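Local coordinates for pancreatic lipase related protein 2 (Equus caballus, PDB 1W52) that probably hydrolyses galactolipids and triacylglycerols, releasing fatty acids, as a calcium-binding lipase of the alpha/beta hydrolase superfamily, at residues A[14-19]-A[189-194]; A[183-188]-A[217-222]; A[201-206]-A[221-226]; A[128-133]-A[161-166]. One frame throughout, in Å; residues are numbered along the deposited sequence.

In the fold
The four contacts show how an alpha/beta hydrolase fixes its connecting loops to its sheet and helices. Interactions 1 and 2 have centres about 11 Å apart and meet where Val191 and Arg192 pack on Phe184. Interaction 3, another 11 Å or so from the centre of interaction 2, shares Gln221 and Lys222 with it and anchors that loop to the central sheet. The side chain of its His205 comes within about 4 Å of that of Asp178, the predicted triad acid. Interaction 4 joins two helices, its centre about 15 Å from that of interaction 1; Glu162 lies beside Trp17, while the loop 189-194 itself supplies ligands to calcium.

Interaction 1 (A[14-19]-A[189-194]); sequences DKPWAG and EEVRLD. With CA (calcium ion), chain E.
Trp17 and Pro16 meet Glu190 and Val191 almost wholly through apolar and van der Waals contact, with no hydrogen bond passing between 14-19 and 189-194. The apolar part centres on one methyl group. Val191 CG1 sits over a face of the Trp17 indole, offset toward its rim, in a CH-pi contact 4.0 Å from the centroid of the six-membered ring. The approach is 26° off the ring normal. The same methyl also touches the proline ring, 3.9 Å from Pro16 CG, so it fills the corner between the two side chains. A cis peptide bond precedes Pro16.

The second kind of contact is made by the Glu190 chain, which crosses the indole at about a right angle: its methylene CG lies beside Trp17 CZ2. This CG stands opposite the backbone N (chi1 172°) and the chain runs on extended, which carries OE1 to the proline ring, 3.7 Å from Pro16 CD. The carboxylate and indole planes are turned 71° apart. Glu190 O also approaches Trp17 CH2 obliquely.

Metal binding engages the two ends of 189-194. Calcium is gripped by Glu189 O at 2.2 Å and by Asp194 OD1 at 2.5 Å, with Asp197 completing the protein ligands. The loop thus curls around the ion while the side chains of Glu190 and Val191 face the tryptophan.

Helix 116-141 holds the other partner in place, through a Gln121 hydrogen bond to Trp17 O and a cation-pi contact of Arg124 with the ring. Glu162 and Arg165 of helix 155-166 also touch the indole, which therefore lies where two helices and two loops converge.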
loop_
_atom_site.group_PDB
_atom_site.type_symbol
_atom_site.label_atom_id
_atom_site.label_comp_id
_atom_site.label_asym_id
_atom_site.label_seq_id
_atom_site.Cartn_x
_atom_site.Cartn_y
_atom_site.Cartn_z
ATOM N N ASP A 14 -23.574 -18.867 -14.080
ATOM C CA ASP A 14 -24.675 -18.036 -13.631
ATOM C C ASP A 14 -24.384 -17.345 -12.320
ATOM O O ASP A 14 -23.581 -17.767 -11.548
ATOM C CB ASP A 14 -26.045 -18.776 -13.659
ATOM C CG ASP A 14 -26.159 -19.877 -12.600
ATOM O OD1 ASP A 14 -26.267 -19.539 -11.397
ATOM O OD2 ASP A 14 -26.174 -21.101 -12.877
ATOM N N LYS A 15 -25.042 -16.222 -12.154
ATOM C CA LYS A 15 -24.980 -15.385 -10.969
ATOM C C LYS A 15 -24.363 -16.117 -9.770
ATOM O O LYS A 15 -24.633 -17.298 -9.611
ATOM C CB LYS A 15 -26.410 -14.878 -10.644
ATOM C CG LYS A 15 -27.193 -14.348 -11.904
ATOM C CD LYS A 15 -28.643 -14.000 -11.641
ATOM C CE LYS A 15 -28.746 -12.608 -11.065
ATOM N NZ LYS A 15 -29.932 -12.522 -10.187
ATOM N N PRO A 16 -23.525 -15.459 -8.946
ATOM C CA PRO A 16 -22.963 -14.123 -9.198
ATOM C C PRO A 16 -21.729 -14.070 -10.084
ATOM O O PRO A 16 -21.149 -12.991 -10.190
ATOM C CB PRO A 16 -22.609 -13.627 -7.786
ATOM C CG PRO A 16 -22.231 -14.819 -7.057
ATOM C CD PRO A 16 -23.128 -15.939 -7.613
ATOM N N TRP A 17 -21.376 -15.164 -10.747
ATOM C CA TRP A 17 -20.201 -15.159 -11.618
ATOM C C TRP A 17 -20.371 -14.382 -12.906
ATOM O O TRP A 17 -19.377 -14.027 -13.537
ATOM C CB TRP A 17 -19.754 -16.586 -11.913
ATOM C CG TRP A 17 -19.593 -17.339 -10.617
ATOM C CD1 TRP A 17 -20.463 -18.226 -10.084
ATOM C CD2 TRP A 17 -18.529 -17.206 -9.663
ATOM N NE1 TRP A 17 -19.999 -18.686 -8.874
ATOM C CE2 TRP A 17 -18.812 -18.078 -8.593
ATOM C CE3 TRP A 17 -17.342 -16.478 -9.630
ATOM C CZ2 TRP A 17 -17.961 -18.235 -7.510
ATOM C CZ3 TRP A 17 -16.520 -16.610 -8.552
ATOM C CH2 TRP A 17 -16.833 -17.474 -7.495
ATOM N N ALA A 18 -21.624 -14.123 -13.282
ATOM C CA ALA A 18 -21.989 -13.468 -14.552
ATOM C C ALA A 18 -23.493 -13.254 -14.628
ATOM O O ALA A 18 -24.244 -13.997 -14.011
ATOM C CB ALA A 18 -21.488 -14.261 -15.795
ATOM N N GLY A 19 -23.920 -12.266 -15.418
ATOM C CA GLY A 19 -25.287 -11.753 -15.371
ATOM C C GLY A 19 -25.572 -11.016 -14.081
ATOM O O GLY A 19 -26.631 -11.141 -13.485
ATOM N N GLU A 189 -19.553 -11.509 -2.268
ATOM C CA GLU A 189 -18.249 -11.689 -1.710
ATOM C C GLU A 189 -17.740 -12.963 -2.324
ATOM O O GLU A 189 -16.558 -13.237 -2.332
ATOM C CB GLU A 189 -18.342 -11.745 -0.189
ATOM C CG GLU A 189 -19.129 -10.581 0.443
ATOM C CD GLU A 189 -19.229 -10.681 1.965
ATOM O OE1 GLU A 189 -19.923 -11.585 2.452
ATOM O OE2 GLU A 189 -18.633 -9.871 2.703
ATOM N N GLU A 190 -18.638 -13.736 -2.893
ATOM C CA GLU A 190 -18.254 -14.971 -3.540
ATOM C C GLU A 190 -17.249 -14.718 -4.680
ATOM O O GLU A 190 -16.401 -15.574 -5.006
ATOM C CB GLU A 190 -19.520 -15.733 -4.013
ATOM C CG GLU A 190 -19.214 -16.949 -4.881
ATOM C CD GLU A 190 -20.315 -18.016 -4.926
ATOM O OE1 GLU A 190 -21.507 -17.669 -4.796
ATOM O OE2 GLU A 190 -19.991 -19.217 -5.128
ATOM N N VAL A 191 -17.330 -13.525 -5.275
ATOM C CA VAL A 191 -16.609 -13.208 -6.547
ATOM C C VAL A 191 -15.455 -12.269 -6.345
ATOM O O VAL A 191 -14.550 -12.216 -7.155
ATOM C CB VAL A 191 -17.552 -12.580 -7.636
ATOM C CG1 VAL A 191 -18.669 -13.556 -7.976
ATOM C CG2 VAL A 191 -18.140 -11.277 -7.156
ATOM N N ARG A 192 -15.509 -11.543 -5.253
ATOM C CA ARG A 192 -14.506 -10.605 -4.959
ATOM C C ARG A 192 -13.586 -11.103 -3.824
ATOM O O ARG A 192 -13.150 -12.274 -3.818
ATOM C CB ARG A 192 -15.159 -9.234 -4.713
ATOM C CG ARG A 192 -16.074 -9.096 -3.518
ATOM C CD ARG A 192 -16.624 -7.755 -3.453
ATOM N NE ARG A 192 -17.436 -7.409 -2.294
ATOM C CZ ARG A 192 -17.016 -7.362 -1.027
ATOM N NH1 ARG A 192 -15.794 -7.737 -0.681
ATOM N NH2 ARG A 192 -17.845 -6.968 -0.071
ATOM N N LEU A 193 -13.193 -10.158 -2.976
ATOM C CA LEU A 193 -12.228 -10.337 -1.930
ATOM C C LEU A 193 -12.799 -9.568 -0.740
ATOM O O LEU A 193 -13.176 -8.373 -0.852
ATOM C CB LEU A 193 -10.857 -9.778 -2.342
ATOM C CG LEU A 193 -9.983 -9.339 -1.125
ATOM C CD1 LEU A 193 -9.715 -10.509 -0.215
ATOM C CD2 LEU A 193 -8.631 -8.641 -1.427
ATOM N N ASP A 194 -12.857 -10.242 0.398
ATOM C CA ASP A 194 -13.449 -9.654 1.577
ATOM C C ASP A 194 -12.784 -10.329 2.716
ATOM O O ASP A 194 -12.155 -11.368 2.490
ATOM C CB ASP A 194 -14.975 -9.890 1.583
ATOM C CG ASP A 194 -15.374 -11.350 1.890
ATOM O OD1 ASP A 194 -15.287 -12.222 0.961
ATOM O OD2 ASP A 194 -15.835 -11.658 3.040
HETATM CA CA CA E . -14.678 -13.427 -1.118
#

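Interaction 2 (A[183-188]-A[217-222]); sequences CFQDAS and FGMSQK
Gln185 lays its side chain alongside that of Gln221, the two running past each other in opposite directions with their amide planes 47° apart. Gln185 CD comes 3.9 Å from Gln221 CB. Gln185 CG is turned opposite its backbone N (chi1 -161°) and the chain bends at the next torsion, bringing the amide against the backbone of Met219 and Ser220. OE1 faces the amide nitrogens of Ser220 and Gln221 in weak bonds, while NE2 faces Ser220 OG; the modelled spacings around this amide are too tight for its exact placing to be trusted.

A clearer bond returns from the other loop. Asp186 N donates to Gln221 OE1 over 3.0 Å, fairly straight at 160°, arriving from above the carbonyl plane. Gln221 thus binds one backbone N-H of the facing loop, while the matching reach of Gln185 remains doubtful. The apolar part is slight: Met219 CE lies 3.7 Å from Gln185 CA, and Met219 SD is 4.3 Å from Phe184 CB.

Both loops follow neighbouring parallel strands, 173-177 and 201-204, of the alpha/beta hydrolase sheet, the fold whose catalytic residues sit on loops at these strand ends; the Met219 side chain lies about 6 Å from that of Asp178, the predicted charge-relay acid.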
loop_
_atom_site.group_PDB
_atom_site.type_symbol
_atom_site.label_atom_id
_atom_site.label_comp_id
_atom_site.label_asym_id
_atom_site.label_seq_id
_atom_site.Cartn_x
_atom_site.Cartn_y
_atom_site.Cartn_z
ATOM N N CYS A 183 -16.258 -4.899 -12.237
ATOM C CA CYS A 183 -16.733 -6.271 -12.041
ATOM C C CYS A 183 -16.664 -6.796 -10.617
ATOM O O CYS A 183 -17.160 -7.854 -10.378
ATOM C CB CYS A 183 -16.002 -7.245 -12.939
ATOM S SG CYS A 183 -16.130 -6.777 -14.641
ATOM N N PHE A 184 -16.132 -6.033 -9.673
ATOM C CA PHE A 184 -15.969 -6.463 -8.298
ATOM C C PHE A 184 -16.579 -5.476 -7.302
ATOM O O PHE A 184 -17.408 -5.818 -6.500
ATOM C CB PHE A 184 -14.488 -6.609 -8.019
ATOM C CG PHE A 184 -13.795 -7.602 -8.891
ATOM C CD1 PHE A 184 -13.932 -8.937 -8.658
ATOM C CD2 PHE A 184 -12.983 -7.206 -9.919
ATOM C CE1 PHE A 184 -13.277 -9.853 -9.421
ATOM C CE2 PHE A 184 -12.295 -8.142 -10.710
ATOM C CZ PHE A 184 -12.456 -9.464 -10.451
ATOM N N GLN A 185 -16.186 -4.227 -7.302
ATOM C CA GLN A 185 -16.845 -3.322 -6.351
ATOM C C GLN A 185 -18.357 -3.612 -6.313
ATOM O O GLN A 185 -18.991 -3.814 -7.359
ATOM C CB GLN A 185 -16.589 -1.849 -6.674
ATOM C CG GLN A 185 -16.868 -0.960 -5.494
ATOM C CD GLN A 185 -15.770 0.062 -5.271
ATOM O OE1 GLN A 185 -14.582 -0.249 -5.303
ATOM N NE2 GLN A 185 -16.160 1.272 -5.023
ATOM N N ASP A 186 -18.891 -3.653 -5.086
ATOM C CA ASP A 186 -20.316 -3.986 -4.754
ATOM C C ASP A 186 -20.820 -5.261 -5.449
ATOM O O ASP A 186 -21.775 -5.257 -6.168
ATOM C CB ASP A 186 -21.254 -2.835 -5.074
ATOM C CG ASP A 186 -20.734 -1.485 -4.618
ATOM O OD1 ASP A 186 -19.971 -1.383 -3.596
ATOM O OD2 ASP A 186 -21.099 -0.442 -5.241
ATOM N N ALA A 187 -20.118 -6.351 -5.260
ATOM C CA ALA A 187 -20.581 -7.625 -5.759
ATOM C C ALA A 187 -20.581 -8.683 -4.619
ATOM O O ALA A 187 -20.093 -8.427 -3.516
ATOM C CB ALA A 187 -19.747 -8.056 -6.932
ATOM N N SER A 188 -21.190 -9.837 -4.877
ATOM C CA SER A 188 -21.185 -10.903 -3.905
ATOM C C SER A 188 -19.749 -11.114 -3.523
ATOM O O SER A 188 -18.849 -10.943 -4.365
ATOM C CB SER A 188 -21.704 -12.201 -4.503
ATOM O OG SER A 188 -21.851 -13.181 -3.490
ATOM N N PHE A 217 -9.066 2.539 -11.459
ATOM C CA PHE A 217 -8.995 1.085 -11.506
ATOM C C PHE A 217 -9.104 0.370 -10.173
ATOM O O PHE A 217 -9.463 -0.810 -10.118
ATOM C CB PHE A 217 -7.684 0.686 -12.178
ATOM C CG PHE A 217 -7.651 0.999 -13.645
ATOM C CD1 PHE A 217 -8.663 0.528 -14.501
ATOM C CD2 PHE A 217 -6.647 1.786 -14.184
ATOM C CE1 PHE A 217 -8.641 0.837 -15.828
ATOM C CE2 PHE A 217 -6.618 2.058 -15.508
ATOM C CZ PHE A 217 -7.602 1.599 -16.317
ATOM N N GLY A 218 -8.754 1.087 -9.106
ATOM C CA GLY A 218 -8.916 0.611 -7.741
ATOM C C GLY A 218 -10.294 0.769 -7.108
ATOM O O GLY A 218 -11.098 1.729 -7.424
ATOM N N MET A 219 -10.524 -0.169 -6.185
ATOM C CA MET A 219 -11.723 -0.242 -5.380
ATOM C C MET A 219 -11.618 0.750 -4.288
ATOM O O MET A 219 -10.602 0.805 -3.625
ATOM C CB MET A 219 -11.872 -1.609 -4.708
ATOM C CG MET A 219 -12.174 -2.703 -5.651
ATOM S SD MET A 219 -12.648 -4.235 -4.876
ATOM C CE MET A 219 -13.971 -3.715 -4.025
ATOM N N SER A 220 -12.675 1.511 -4.086
ATOM C CA SER A 220 -12.794 2.383 -2.926
ATOM C C SER A 220 -13.357 1.633 -1.685
ATOM O O SER A 220 -13.087 1.988 -0.538
ATOM C CB SER A 220 -13.727 3.517 -3.298
ATOM O OG SER A 220 -15.014 3.015 -3.656
ATOM N N GLN A 221 -14.163 0.617 -1.958
ATOM C CA GLN A 221 -14.756 -0.256 -0.968
ATOM C C GLN A 221 -13.791 -0.902 -0.021
ATOM O O GLN A 221 -12.872 -1.563 -0.454
ATOM C CB GLN A 221 -15.471 -1.374 -1.701
ATOM C CG GLN A 221 -16.260 -2.279 -0.816
ATOM C CD GLN A 221 -17.356 -3.085 -1.573
ATOM O OE1 GLN A 221 -17.104 -3.702 -2.621
ATOM N NE2 GLN A 221 -18.557 -3.091 -1.016
ATOM N N LYS A 222 -14.043 -0.774 1.276
ATOM C CA LYS A 222 -13.220 -1.499 2.242
ATOM C C LYS A 222 -13.467 -2.995 2.141
ATOM O O LYS A 222 -14.599 -3.414 2.089
ATOM C CB LYS A 222 -13.524 -1.039 3.642
ATOM C CG LYS A 222 -12.847 0.262 4.025
ATOM C CD LYS A 222 -13.914 1.289 4.135
ATOM C CE LYS A 222 -13.363 2.680 4.310
ATOM N NZ LYS A 222 -13.792 3.276 5.568
#

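Interaction 3 (A[201-206]-A[221-226]); sequences VDVIHT and QKVGHM
Val201 to Ile204 form a strand, and the chain at 221-226 swings in beside it to begin the next one, with Asp202 and Met226 paired as a parallel bridge (CA atoms 4.8 Å apart). Two bonds flank Asp202 in the parallel pattern: Met226 N donates to Val201 O over 3.3 Å, and Met226 O accepts from Val203 N at 2.8 Å. Val201 O takes a second donor, His225 N, at 2.7 Å. That carbonyl is consequently gripped by two consecutive amides where the incoming loop turns into the strand. Gly224 CA also lies close to it, at 3.4 Å.

The side chain of His225 continues the pattern beyond the strand pairing. Its CG is anti to the carbonyl carbon (chi1 -58°), which swings the ring back toward the start of strand 201-204. There ND1 accepts from Val201 N over 2.9 Å, straight to 166° and only 3° out of the ring plane. This imidazole therefore serves Val201 much as a further backbone carbonyl would. On the apolar side, Val203 CG2 meets Val223 CG2 at 3.5 Å, the two valines crossing at about a right angle.

His205 offers its ring edge: CE1 points at Gln221 O, 3.3 Å away and near the ring plane. Hydrogen bonds of ND1 to Met219 O and of NE2 to Asp227 OD1 fix how the ring is turned.

Adjacent parallel strands of this kind make up the central sheet of an alpha/beta hydrolase, and Thr206 N, just past the strand, bonds to Asp178, the predicted charge-relay acid.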
loop_
_atom_site.group_PDB
_atom_site.type_symbol
_atom_site.label_atom_id
_atom_site.label_comp_id
_atom_site.label_asym_id
_atom_site.label_seq_id
_atom_site.Cartn_x
_atom_site.Cartn_y
_atom_site.Cartn_z
ATOM N N VAL A 201 -6.995 -10.308 6.255
ATOM C CA VAL A 201 -6.964 -9.617 4.968
ATOM C C VAL A 201 -6.584 -8.166 5.214
ATOM O O VAL A 201 -7.253 -7.437 5.968
ATOM C CB VAL A 201 -8.356 -9.648 4.228
ATOM C CG1 VAL A 201 -8.281 -8.975 2.854
ATOM C CG2 VAL A 201 -8.915 -11.092 4.052
ATOM N N ASP A 202 -5.535 -7.745 4.540
ATOM C CA ASP A 202 -5.127 -6.347 4.586
ATOM C C ASP A 202 -5.080 -5.772 3.176
ATOM O O ASP A 202 -4.575 -6.390 2.254
ATOM C CB ASP A 202 -3.749 -6.200 5.226
ATOM C CG ASP A 202 -2.696 -7.095 4.567
ATOM O OD1 ASP A 202 -3.064 -8.232 4.121
ATOM O OD2 ASP A 202 -1.499 -6.736 4.456
ATOM N N VAL A 203 -5.567 -4.565 3.009
ATOM C CA VAL A 203 -5.641 -3.984 1.693
ATOM C C VAL A 203 -4.919 -2.635 1.599
ATOM O O VAL A 203 -5.053 -1.802 2.475
ATOM C CB VAL A 203 -7.099 -3.805 1.296
ATOM C CG1 VAL A 203 -7.226 -3.572 -0.215
ATOM C CG2 VAL A 203 -7.881 -5.024 1.714
ATOM N N ILE A 204 -4.161 -2.450 0.521
ATOM C CA ILE A 204 -3.652 -1.139 0.139
ATOM C C ILE A 204 -4.416 -0.574 -1.072
ATOM O O ILE A 204 -4.489 -1.210 -2.109
ATOM C CB ILE A 204 -2.156 -1.217 -0.135
ATOM C CG1 ILE A 204 -1.478 -1.750 1.097
ATOM C CG2 ILE A 204 -1.573 0.174 -0.413
ATOM C CD1 ILE A 204 -0.001 -2.047 0.869
ATOM N N HIS A 205 -4.969 0.630 -0.899
ATOM C CA HIS A 205 -5.798 1.308 -1.908
ATOM C C HIS A 205 -5.035 2.515 -2.477
ATOM O O HIS A 205 -4.884 3.519 -1.783
ATOM C CB HIS A 205 -7.047 1.903 -1.276
ATOM C CG HIS A 205 -7.989 0.916 -0.642
ATOM N ND1 HIS A 205 -9.143 0.487 -1.267
ATOM C CD2 HIS A 205 -8.005 0.366 0.600
ATOM C CE1 HIS A 205 -9.806 -0.312 -0.449
ATOM N NE2 HIS A 205 -9.132 -0.413 0.684
ATOM N N THR A 206 -4.565 2.406 -3.721
ATOM C CA THR A 206 -3.845 3.496 -4.378
ATOM C C THR A 206 -4.565 4.160 -5.552
ATOM O O THR A 206 -4.110 5.192 -5.972
ATOM C CB THR A 206 -2.452 3.044 -4.880
ATOM O OG1 THR A 206 -2.591 1.899 -5.747
ATOM C CG2 THR A 206 -1.568 2.560 -3.699
ATOM N N GLN A 221 -14.163 0.617 -1.958
ATOM C CA GLN A 221 -14.756 -0.256 -0.968
ATOM C C GLN A 221 -13.791 -0.902 -0.021
ATOM O O GLN A 221 -12.872 -1.563 -0.454
ATOM C CB GLN A 221 -15.471 -1.374 -1.701
ATOM C CG GLN A 221 -16.260 -2.279 -0.816
ATOM C CD GLN A 221 -17.356 -3.085 -1.573
ATOM O OE1 GLN A 221 -17.104 -3.702 -2.621
ATOM N NE2 GLN A 221 -18.557 -3.091 -1.016
ATOM N N LYS A 222 -14.043 -0.774 1.276
ATOM C CA LYS A 222 -13.220 -1.499 2.242
ATOM C C LYS A 222 -13.467 -2.995 2.141
ATOM O O LYS A 222 -14.599 -3.414 2.089
ATOM C CB LYS A 222 -13.524 -1.039 3.642
ATOM C CG LYS A 222 -12.847 0.262 4.025
ATOM C CD LYS A 222 -13.914 1.289 4.135
ATOM C CE LYS A 222 -13.363 2.680 4.310
ATOM N NZ LYS A 222 -13.792 3.276 5.568
ATOM N N VAL A 223 -12.420 -3.798 2.058
ATOM C CA VAL A 223 -12.583 -5.259 1.929
ATOM C C VAL A 223 -11.661 -6.088 2.776
ATOM O O VAL A 223 -11.468 -7.225 2.477
ATOM C CB VAL A 223 -12.361 -5.740 0.485
ATOM C CG1 VAL A 223 -13.227 -4.993 -0.442
ATOM C CG2 VAL A 223 -10.958 -5.535 0.098
ATOM N N GLY A 224 -11.097 -5.524 3.823
ATOM C CA GLY A 224 -10.070 -6.200 4.594
ATOM C C GLY A 224 -10.405 -6.044 6.046
ATOM O O GLY A 224 -11.358 -5.333 6.385
ATOM N N HIS A 225 -9.655 -6.712 6.914
ATOM C CA HIS A 225 -9.709 -6.344 8.323
ATOM C C HIS A 225 -9.080 -4.967 8.437
ATOM O O HIS A 225 -9.457 -4.151 9.276
ATOM C CB HIS A 225 -9.023 -7.383 9.209
ATOM C CG HIS A 225 -9.619 -8.737 9.043
ATOM N ND1 HIS A 225 -9.074 -9.674 8.184
ATOM C CD2 HIS A 225 -10.759 -9.280 9.525
ATOM C CE1 HIS A 225 -9.826 -10.757 8.180
ATOM N NE2 HIS A 225 -10.866 -10.536 8.964
ATOM N N MET A 226 -8.143 -4.700 7.540
ATOM C CA MET A 226 -7.527 -3.394 7.476
ATOM C C MET A 226 -7.464 -2.869 6.034
ATOM O O MET A 226 -7.052 -3.550 5.122
ATOM C CB MET A 226 -6.146 -3.532 8.053
ATOM C CG MET A 226 -6.096 -4.303 9.347
ATOM S SD MET A 226 -4.683 -3.693 10.282
ATOM C CE MET A 226 -3.484 -4.823 10.107
#

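Interaction 4 (A[128-133]-A[161-166]); sequences AETAYL and GEAGRR
Ala131 and Ala163 bring two helices together, the short segments 128-133 and 161-166 passing 8.2 Å apart at a signed crossing angle of -46°, with N-to-C directions that diverge by the same amount. Small side chains permit this closeness. The CA atoms of the two alanines are 4.4 Å apart and their CB atoms 4.1 Å apart. Thr130 adds its methyl, CG2, at 4.0 Å from Ala163 CB; this branch stands opposite the backbone N, which turns it toward the neighbouring helix.

Arg166 extends the contact along the other flank. Its aliphatic part lies over Ala131, with CD 3.6 Å from Ala131 CB, a methyl found near the plane of the guanidinium at its edge. The chain then bends at chi3 (100°), and NE comes to 3.4 Å from Ala128 CB. No hydrogen bond joins the two segments, and both alanines are met by van der Waals contact alone.

The charge of Arg166 is met within its own helix: NH1 forms a salt bridge with Glu162 OE2 at 3.1 Å. Arg165 NE binds the other oxygen, OE1, at 2.9 Å, so one carboxylate is shared by two arginines, and the Arg166 end of the network lies next to Ala128.

Helix 155-166 follows the predicted nucleophile Ser154 at the end of strand 148-153, and here it rests on the longer helix 116-141. That longer helix leans in turn on strand 38-43, where Phe39 touches Glu129, Thr130 and Leu133.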
loop_
_atom_site.group_PDB
_atom_site.type_symbol
_atom_site.label_atom_id
_atom_site.label_comp_id
_atom_site.label_asym_id
_atom_site.label_seq_id
_atom_site.Cartn_x
_atom_site.Cartn_y
_atom_site.Cartn_z
ATOM N N ALA A 128 -8.338 -21.599 -8.193
ATOM C CA ALA A 128 -8.343 -23.037 -8.064
ATOM C C ALA A 128 -6.988 -23.686 -8.256
ATOM O O ALA A 128 -6.604 -24.450 -7.431
ATOM C CB ALA A 128 -9.333 -23.606 -9.056
ATOM N N GLU A 129 -6.275 -23.414 -9.334
ATOM C CA GLU A 129 -4.899 -23.881 -9.427
ATOM C C GLU A 129 -4.219 -23.665 -8.103
ATOM O O GLU A 129 -3.595 -24.578 -7.584
ATOM C CB GLU A 129 -4.066 -23.120 -10.447
ATOM C CG GLU A 129 -4.562 -23.230 -11.861
ATOM C CD GLU A 129 -4.316 -24.594 -12.463
ATOM O OE1 GLU A 129 -3.166 -25.076 -12.419
ATOM O OE2 GLU A 129 -5.276 -25.180 -12.988
ATOM N N THR A 130 -4.305 -22.440 -7.580
ATOM C CA THR A 130 -3.579 -22.041 -6.365
ATOM C C THR A 130 -4.159 -22.750 -5.149
ATOM O O THR A 130 -3.473 -23.541 -4.522
ATOM C CB THR A 130 -3.561 -20.486 -6.221
ATOM O OG1 THR A 130 -2.567 -19.966 -7.107
ATOM C CG2 THR A 130 -3.104 -20.016 -4.849
ATOM N N ALA A 131 -5.413 -22.469 -4.824
ATOM C CA ALA A 131 -6.130 -23.240 -3.801
ATOM C C ALA A 131 -5.728 -24.715 -3.849
ATOM O O ALA A 131 -5.273 -25.231 -2.876
ATOM C CB ALA A 131 -7.619 -23.109 -3.961
ATOM N N TYR A 132 -5.874 -25.369 -4.989
ATOM C CA TYR A 132 -5.463 -26.771 -5.170
ATOM C C TYR A 132 -4.065 -27.152 -4.740
ATOM O O TYR A 132 -3.885 -28.206 -4.117
ATOM C CB TYR A 132 -5.551 -27.145 -6.629
ATOM C CG TYR A 132 -5.299 -28.591 -6.907
ATOM C CD1 TYR A 132 -6.065 -29.602 -6.284
ATOM C CD2 TYR A 132 -4.300 -28.958 -7.807
ATOM C CE1 TYR A 132 -5.830 -30.923 -6.552
ATOM C CE2 TYR A 132 -4.062 -30.277 -8.090
ATOM C CZ TYR A 132 -4.826 -31.246 -7.472
ATOM O OH TYR A 132 -4.534 -32.530 -7.811
ATOM N N LEU A 133 -3.092 -26.333 -5.144
ATOM C CA LEU A 133 -1.690 -26.467 -4.730
ATOM C C LEU A 133 -1.539 -26.359 -3.234
ATOM O O LEU A 133 -0.736 -27.065 -2.656
ATOM C CB LEU A 133 -0.851 -25.370 -5.340
ATOM C CG LEU A 133 0.594 -25.301 -4.877
ATOM C CD1 LEU A 133 1.177 -26.670 -4.791
ATOM C CD2 LEU A 133 1.450 -24.466 -5.886
ATOM N N GLY A 161 -8.190 -13.742 -3.112
ATOM C CA GLY A 161 -9.377 -13.865 -2.285
ATOM C C GLY A 161 -10.196 -15.071 -2.722
ATOM O O GLY A 161 -11.096 -15.512 -1.981
ATOM N N GLU A 162 -9.930 -15.570 -3.937
ATOM C CA GLU A 162 -10.708 -16.659 -4.477
ATOM C C GLU A 162 -10.194 -17.931 -3.875
ATOM O O GLU A 162 -10.959 -18.592 -3.162
ATOM C CB GLU A 162 -10.687 -16.727 -6.009
ATOM C CG GLU A 162 -11.188 -18.058 -6.598
ATOM C CD GLU A 162 -12.717 -18.278 -6.548
ATOM O OE1 GLU A 162 -13.442 -17.746 -5.665
ATOM O OE2 GLU A 162 -13.195 -19.052 -7.421
ATOM N N ALA A 163 -8.936 -18.297 -4.186
ATOM C CA ALA A 163 -8.196 -19.331 -3.450
ATOM C C ALA A 163 -8.547 -19.331 -1.954
ATOM O O ALA A 163 -8.866 -20.344 -1.365
ATOM C CB ALA A 163 -6.762 -19.094 -3.608
ATOM N N GLY A 164 -8.510 -18.168 -1.342
ATOM C CA GLY A 164 -8.790 -18.079 0.068
ATOM C C GLY A 164 -10.159 -18.617 0.482
ATOM O O GLY A 164 -10.307 -19.236 1.555
ATOM N N ARG A 165 -11.152 -18.331 -0.348
ATOM C CA ARG A 165 -12.506 -18.777 -0.138
ATOM C C ARG A 165 -12.673 -20.278 -0.444
ATOM O O ARG A 165 -13.454 -20.984 0.210
ATOM C CB ARG A 165 -13.406 -17.979 -1.037
ATOM C CG ARG A 165 -14.868 -18.358 -1.004
ATOM C CD ARG A 165 -15.636 -17.859 -2.239
ATOM N NE ARG A 165 -15.145 -18.553 -3.425
ATOM C CZ ARG A 165 -15.767 -19.567 -4.005
ATOM N NH1 ARG A 165 -16.941 -19.989 -3.531
ATOM N NH2 ARG A 165 -15.232 -20.165 -5.071
ATOM N N ARG A 166 -11.944 -20.781 -1.421
ATOM C CA ARG A 166 -11.965 -22.198 -1.648
ATOM C C ARG A 166 -11.463 -22.930 -0.419
ATOM O O ARG A 166 -11.870 -24.026 -0.200
ATOM C CB ARG A 166 -11.139 -22.563 -2.867
ATOM C CG ARG A 166 -11.675 -21.900 -4.123
ATOM C CD ARG A 166 -10.757 -22.015 -5.346
ATOM N NE ARG A 166 -11.188 -23.081 -6.245
ATOM C CZ ARG A 166 -12.332 -23.073 -6.907
ATOM N NH1 ARG A 166 -13.169 -22.044 -6.788
ATOM N NH2 ARG A 166 -12.642 -24.096 -7.690
#